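Local atomic coordinates of NS3-like protein (Alongshan virus, PDB entry 6M40), a protein that probably hydrolyses ATP and other ribonucleoside triphosphates to drive RNA unwinding, this chain being the helicase part of a longer viral protein. Residues V20-T32 / E159-V171. Residues are numbered along the deposited sequence; the frame is centred on the assembly and turned at random.
Sequences VLQLFSHPGAGKT and EVRVSMDSNYPIV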
loop_
_atom_site.group_PDB
_atom_site.type_symbol
_atom_site.label_atom_id
_atom_site.label_comp_id
_atom_site.label_asym_id
_atom_site.label_seq_id
_atom_site.Cartn_x
_atom_site.Cartn_y
_atom_site.Cartn_z
ATOM N N VAL A 20 9.786 -10.964 -16.652
ATOM C CA VAL A 20 8.775 -10.401 -15.761
ATOM C C VAL A 20 7.509 -10.177 -16.572
ATOM O O VAL A 20 7.556 -9.591 -17.661
ATOM C CB VAL A 20 9.240 -9.087 -15.116
ATOM C CG1 VAL A 20 8.212 -8.619 -14.094
ATOM C CG2 VAL A 20 10.610 -9.253 -14.459
ATOM N N LEU A 21 6.377 -10.638 -16.047
ATOM C CA LEU A 21 5.126 -10.661 -16.794
ATOM C C LEU A 21 4.037 -9.994 -15.968
ATOM O O LEU A 21 3.556 -10.568 -14.989
ATOM C CB LEU A 21 4.743 -12.096 -17.162
ATOM C CG LEU A 21 3.721 -12.330 -18.277
ATOM C CD1 LEU A 21 2.437 -12.892 -17.672
ATOM C CD2 LEU A 21 3.438 -11.082 -19.082
ATOM N N GLN A 22 3.648 -8.785 -16.368
ATOM C CA GLN A 22 2.527 -8.105 -15.736
ATOM C C GLN A 22 1.206 -8.724 -16.175
ATOM O O GLN A 22 1.053 -9.167 -17.315
ATOM C CB GLN A 22 2.514 -6.622 -16.101
ATOM C CG GLN A 22 3.713 -5.828 -15.652
ATOM C CD GLN A 22 3.479 -4.337 -15.803
ATOM O OE1 GLN A 22 3.192 -3.644 -14.830
ATOM N NE2 GLN A 22 3.592 -3.840 -17.027
ATOM N N LEU A 23 0.238 -8.716 -15.262
ATOM C CA LEU A 23 -1.124 -9.143 -15.564
ATOM C C LEU A 23 -2.079 -8.172 -14.893
ATOM O O LEU A 23 -2.210 -8.183 -13.666
ATOM C CB LEU A 23 -1.379 -10.569 -15.090
ATOM C CG LEU A 23 -0.600 -11.679 -15.794
ATOM C CD1 LEU A 23 -1.171 -12.998 -15.326
ATOM C CD2 LEU A 23 -0.674 -11.557 -17.302
ATOM N N PHE A 24 -2.754 -7.350 -15.693
ATOM C CA PHE A 24 -3.696 -6.371 -15.159
ATOM C C PHE A 24 -4.947 -7.111 -14.697
ATOM O O PHE A 24 -5.804 -7.480 -15.502
ATOM C CB PHE A 24 -3.990 -5.306 -16.209
ATOM C CG PHE A 24 -2.816 -4.398 -16.488
ATOM C CD1 PHE A 24 -1.709 -4.866 -17.177
ATOM C CD2 PHE A 24 -2.821 -3.079 -16.065
ATOM C CE1 PHE A 24 -0.625 -4.035 -17.434
ATOM C CE2 PHE A 24 -1.740 -2.246 -16.324
ATOM C CZ PHE A 24 -0.645 -2.725 -17.004
ATOM N N SER A 25 -5.030 -7.360 -13.390
ATOM C CA SER A 25 -6.164 -8.028 -12.772
ATOM C C SER A 25 -7.020 -6.987 -12.069
ATOM O O SER A 25 -6.498 -6.179 -11.299
ATOM C CB SER A 25 -5.693 -9.074 -11.767
ATOM O OG SER A 25 -5.249 -8.460 -10.578
ATOM N N HIS A 26 -8.325 -7.001 -12.331
ATOM C CA HIS A 26 -9.192 -5.985 -11.757
ATOM C C HIS A 26 -9.337 -6.229 -10.257
ATOM O O HIS A 26 -9.086 -7.332 -9.766
ATOM C CB HIS A 26 -10.540 -5.940 -12.493
ATOM C CG HIS A 26 -11.542 -6.969 -12.067
ATOM N ND1 HIS A 26 -12.047 -7.910 -12.937
ATOM C CD2 HIS A 26 -12.168 -7.175 -10.884
ATOM C CE1 HIS A 26 -12.920 -8.670 -12.301
ATOM N NE2 HIS A 26 -13.010 -8.248 -11.051
ATOM N N PRO A 27 -9.709 -5.199 -9.501
ATOM C CA PRO A 27 -9.643 -5.300 -8.036
ATOM C C PRO A 27 -10.605 -6.352 -7.509
ATOM O O PRO A 27 -11.786 -6.362 -7.862
ATOM C CB PRO A 27 -10.034 -3.897 -7.555
ATOM C CG PRO A 27 -10.066 -3.017 -8.776
ATOM C CD PRO A 27 -10.229 -3.900 -9.962
ATOM N N GLY A 28 -10.091 -7.235 -6.659
ATOM C CA GLY A 28 -10.905 -8.289 -6.097
ATOM C C GLY A 28 -11.583 -9.090 -7.184
ATOM O O GLY A 28 -12.810 -9.224 -7.199
ATOM N N ALA A 29 -10.795 -9.606 -8.116
ATOM C CA ALA A 29 -11.323 -10.465 -9.153
ATOM C C ALA A 29 -11.234 -11.910 -8.691
ATOM O O ALA A 29 -10.692 -12.215 -7.625
ATOM C CB ALA A 29 -10.554 -10.264 -10.452
ATOM N N GLY A 30 -11.749 -12.815 -9.511
ATOM C CA GLY A 30 -11.431 -14.215 -9.356
ATOM C C GLY A 30 -9.954 -14.437 -9.639
ATOM O O GLY A 30 -9.588 -15.223 -10.514
ATOM N N LYS A 31 -9.097 -13.718 -8.916
ATOM C CA LYS A 31 -7.672 -14.019 -8.893
ATOM C C LYS A 31 -7.440 -15.326 -8.160
ATOM O O LYS A 31 -6.665 -16.161 -8.620
ATOM C CB LYS A 31 -6.913 -12.865 -8.231
ATOM C CG LYS A 31 -6.616 -11.684 -9.153
ATOM C CD LYS A 31 -6.906 -10.323 -8.499
ATOM C CE LYS A 31 -6.333 -10.199 -7.094
ATOM N NZ LYS A 31 -5.660 -8.891 -6.880
ATOM N N THR A 32 -8.116 -15.519 -7.021
ATOM C CA THR A 32 -8.061 -16.770 -6.270
ATOM C C THR A 32 -8.083 -17.993 -7.175
ATOM O O THR A 32 -7.334 -18.951 -6.966
ATOM C CB THR A 32 -9.249 -16.831 -5.305
ATOM O OG1 THR A 32 -10.467 -16.773 -6.062
ATOM C CG2 THR A 32 -9.224 -15.682 -4.308
ATOM N N GLU A 159 0.704 2.387 -22.555
ATOM C CA GLU A 159 0.691 1.319 -21.562
ATOM C C GLU A 159 0.114 1.812 -20.231
ATOM O O GLU A 159 0.304 1.179 -19.198
ATOM C CB GLU A 159 2.110 0.770 -21.357
ATOM C CG GLU A 159 2.186 -0.595 -20.679
ATOM C CD GLU A 159 2.631 -0.530 -19.222
ATOM O OE1 GLU A 159 2.724 0.581 -18.660
ATOM O OE2 GLU A 159 2.894 -1.600 -18.634
ATOM N N VAL A 160 -0.609 2.929 -20.263
ATOM C CA VAL A 160 -1.165 3.541 -19.059
ATOM C C VAL A 160 -2.605 3.057 -18.894
ATOM O O VAL A 160 -3.507 3.519 -19.597
ATOM C CB VAL A 160 -1.101 5.072 -19.128
ATOM C CG1 VAL A 160 -1.939 5.692 -18.012
ATOM C CG2 VAL A 160 0.348 5.548 -19.046
ATOM N N ARG A 161 -2.827 2.154 -17.940
ATOM C CA ARG A 161 -4.112 1.485 -17.788
ATOM C C ARG A 161 -4.512 1.389 -16.322
ATOM O O ARG A 161 -3.681 1.101 -15.458
ATOM C CB ARG A 161 -4.064 0.074 -18.401
ATOM C CG ARG A 161 -4.265 0.029 -19.915
ATOM C CD ARG A 161 -3.055 -0.524 -20.665
ATOM N NE ARG A 161 -3.163 -0.266 -22.102
ATOM C CZ ARG A 161 -3.586 -1.148 -23.003
ATOM N NH1 ARG A 161 -3.935 -2.372 -22.632
ATOM N NH2 ARG A 161 -3.653 -0.808 -24.284
ATOM N N VAL A 162 -5.795 1.625 -16.055
ATOM C CA VAL A 162 -6.398 1.405 -14.743
ATOM C C VAL A 162 -7.680 0.608 -14.945
ATOM O O VAL A 162 -8.566 1.032 -15.695
ATOM C CB VAL A 162 -6.698 2.720 -14.007
ATOM C CG1 VAL A 162 -7.694 2.465 -12.882
ATOM C CG2 VAL A 162 -5.416 3.335 -13.472
ATOM N N SER A 163 -7.791 -0.527 -14.260
ATOM C CA SER A 163 -8.928 -1.426 -14.418
ATOM C C SER A 163 -10.043 -1.014 -13.464
ATOM O O SER A 163 -9.839 -0.976 -12.247
ATOM C CB SER A 163 -8.518 -2.872 -14.155
ATOM O OG SER A 163 -7.383 -3.231 -14.925
HETATM N N MSE A 164 -11.218 -0.718 -14.012
HETATM C CA MSE A 164 -12.360 -0.332 -13.189
HETATM C C MSE A 164 -13.482 -1.376 -13.224
HETATM O O MSE A 164 -14.621 -1.080 -12.867
HETATM C CB MSE A 164 -12.924 1.021 -13.645
HETATM C CG MSE A 164 -11.977 2.203 -13.489
HETATM SE SE MSE A 164 -11.829 2.879 -11.650
HETATM C CE MSE A 164 -13.148 4.330 -11.698
ATOM N N ASP A 165 -13.160 -2.593 -13.653
ATOM C CA ASP A 165 -14.126 -3.680 -13.679
ATOM C C ASP A 165 -14.156 -4.392 -12.332
ATOM O O ASP A 165 -13.171 -4.403 -11.591
ATOM C CB ASP A 165 -13.787 -4.691 -14.776
ATOM C CG ASP A 165 -13.681 -4.054 -16.145
ATOM O OD1 ASP A 165 -14.375 -3.047 -16.393
ATOM O OD2 ASP A 165 -12.904 -4.567 -16.976
ATOM N N SER A 166 -15.300 -4.993 -12.020
ATOM C CA SER A 166 -15.462 -5.739 -10.781
ATOM C C SER A 166 -16.217 -7.030 -11.073
ATOM O O SER A 166 -16.660 -7.274 -12.198
ATOM C CB SER A 166 -16.182 -4.895 -9.720
ATOM O OG SER A 166 -17.104 -4.011 -10.330
ATOM N N ASN A 167 -16.359 -7.866 -10.040
ATOM C CA ASN A 167 -17.170 -9.073 -10.172
ATOM C C ASN A 167 -18.622 -8.723 -10.470
ATOM O O ASN A 167 -19.207 -9.217 -11.440
ATOM C CB ASN A 167 -17.080 -9.914 -8.900
ATOM C CG ASN A 167 -15.738 -10.581 -8.744
ATOM O OD1 ASN A 167 -14.984 -10.717 -9.706
ATOM N ND2 ASN A 167 -15.433 -11.013 -7.530
ATOM N N TYR A 168 -19.222 -7.886 -9.632
ATOM C CA TYR A 168 -20.572 -7.385 -9.814
ATOM C C TYR A 168 -20.533 -5.968 -10.365
ATOM O O TYR A 168 -19.542 -5.253 -10.196
ATOM C CB TYR A 168 -21.334 -7.402 -8.483
ATOM C CG TYR A 168 -21.553 -8.785 -7.918
ATOM C CD1 TYR A 168 -20.548 -9.431 -7.211
ATOM C CD2 TYR A 168 -22.767 -9.446 -8.086
ATOM C CE1 TYR A 168 -20.739 -10.696 -6.695
ATOM C CE2 TYR A 168 -22.967 -10.716 -7.569
ATOM C CZ TYR A 168 -21.948 -11.333 -6.873
ATOM O OH TYR A 168 -22.124 -12.594 -6.351
ATOM N N PRO A 169 -21.595 -5.519 -11.031
ATOM C CA PRO A 169 -21.620 -4.131 -11.499
ATOM C C PRO A 169 -21.491 -3.159 -10.334
ATOM O O PRO A 169 -21.816 -3.469 -9.187
ATOM C CB PRO A 169 -22.985 -4.007 -12.192
ATOM C CG PRO A 169 -23.820 -5.094 -11.585
ATOM C CD PRO A 169 -22.859 -6.222 -11.322
ATOM N N ILE A 170 -20.990 -1.967 -10.649
ATOM C CA ILE A 170 -20.901 -0.862 -9.704
ATOM C C ILE A 170 -21.503 0.364 -10.370
ATOM O O ILE A 170 -21.265 0.615 -11.557
ATOM C CB ILE A 170 -19.443 -0.583 -9.278
ATOM C CG1 ILE A 170 -18.832 -1.820 -8.619
ATOM C CG2 ILE A 170 -19.389 0.608 -8.329
ATOM C CD1 ILE A 170 -17.353 -1.693 -8.333
ATOM N N VAL A 171 -22.280 1.127 -9.609
ATOM C CA VAL A 171 -22.937 2.328 -10.111
ATOM C C VAL A 171 -22.137 3.532 -9.634
ATOM O O VAL A 171 -21.905 3.698 -8.431
ATOM C CB VAL A 171 -24.403 2.409 -9.646
ATOM C CG1 VAL A 171 -25.035 3.717 -10.104
ATOM C CG2 VAL A 171 -25.186 1.213 -10.168
#
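Q22 NE2 donates to E159 OE2 over 2.8 Å, meeting the oxygen nearly along its C-O axis; the acceptor lies close to the amide plane, and amide and carboxylate are nearly coplanar (27° apart). A long, neutral donor suits the edge strand 20-24, from which it reaches the acid. Next along, the F24 ring turns its CE2 to R161 CB at 3.9 Å, using the aliphatic base of the arginine, while S163, small enough for close approach, sets its CB 4.0 Å from H26 CA. The H26 ring lies between the D165-S166 peptide and the A29 methyl group, on opposite faces, each offset toward the rim. With CG placed between the backbone N and carbonyl carbon (chi1 82°), the ring carries NE2 to N167 OD1 for a weak 3.4 Å bond; the oxygen sits at the ring edge, the amide 79° from the ring plane. The other end of that amide, ND2, is held by R302 O. Residues 26-32 form the P-loop (Walker A), whose K31 makes a salt bridge to D116, while 159-171 leads into the second RecA-like domain. One sound polar bond, one weak one and van der Waals contacts attach this linker lightly, probably letting the domains move, as in related helicases.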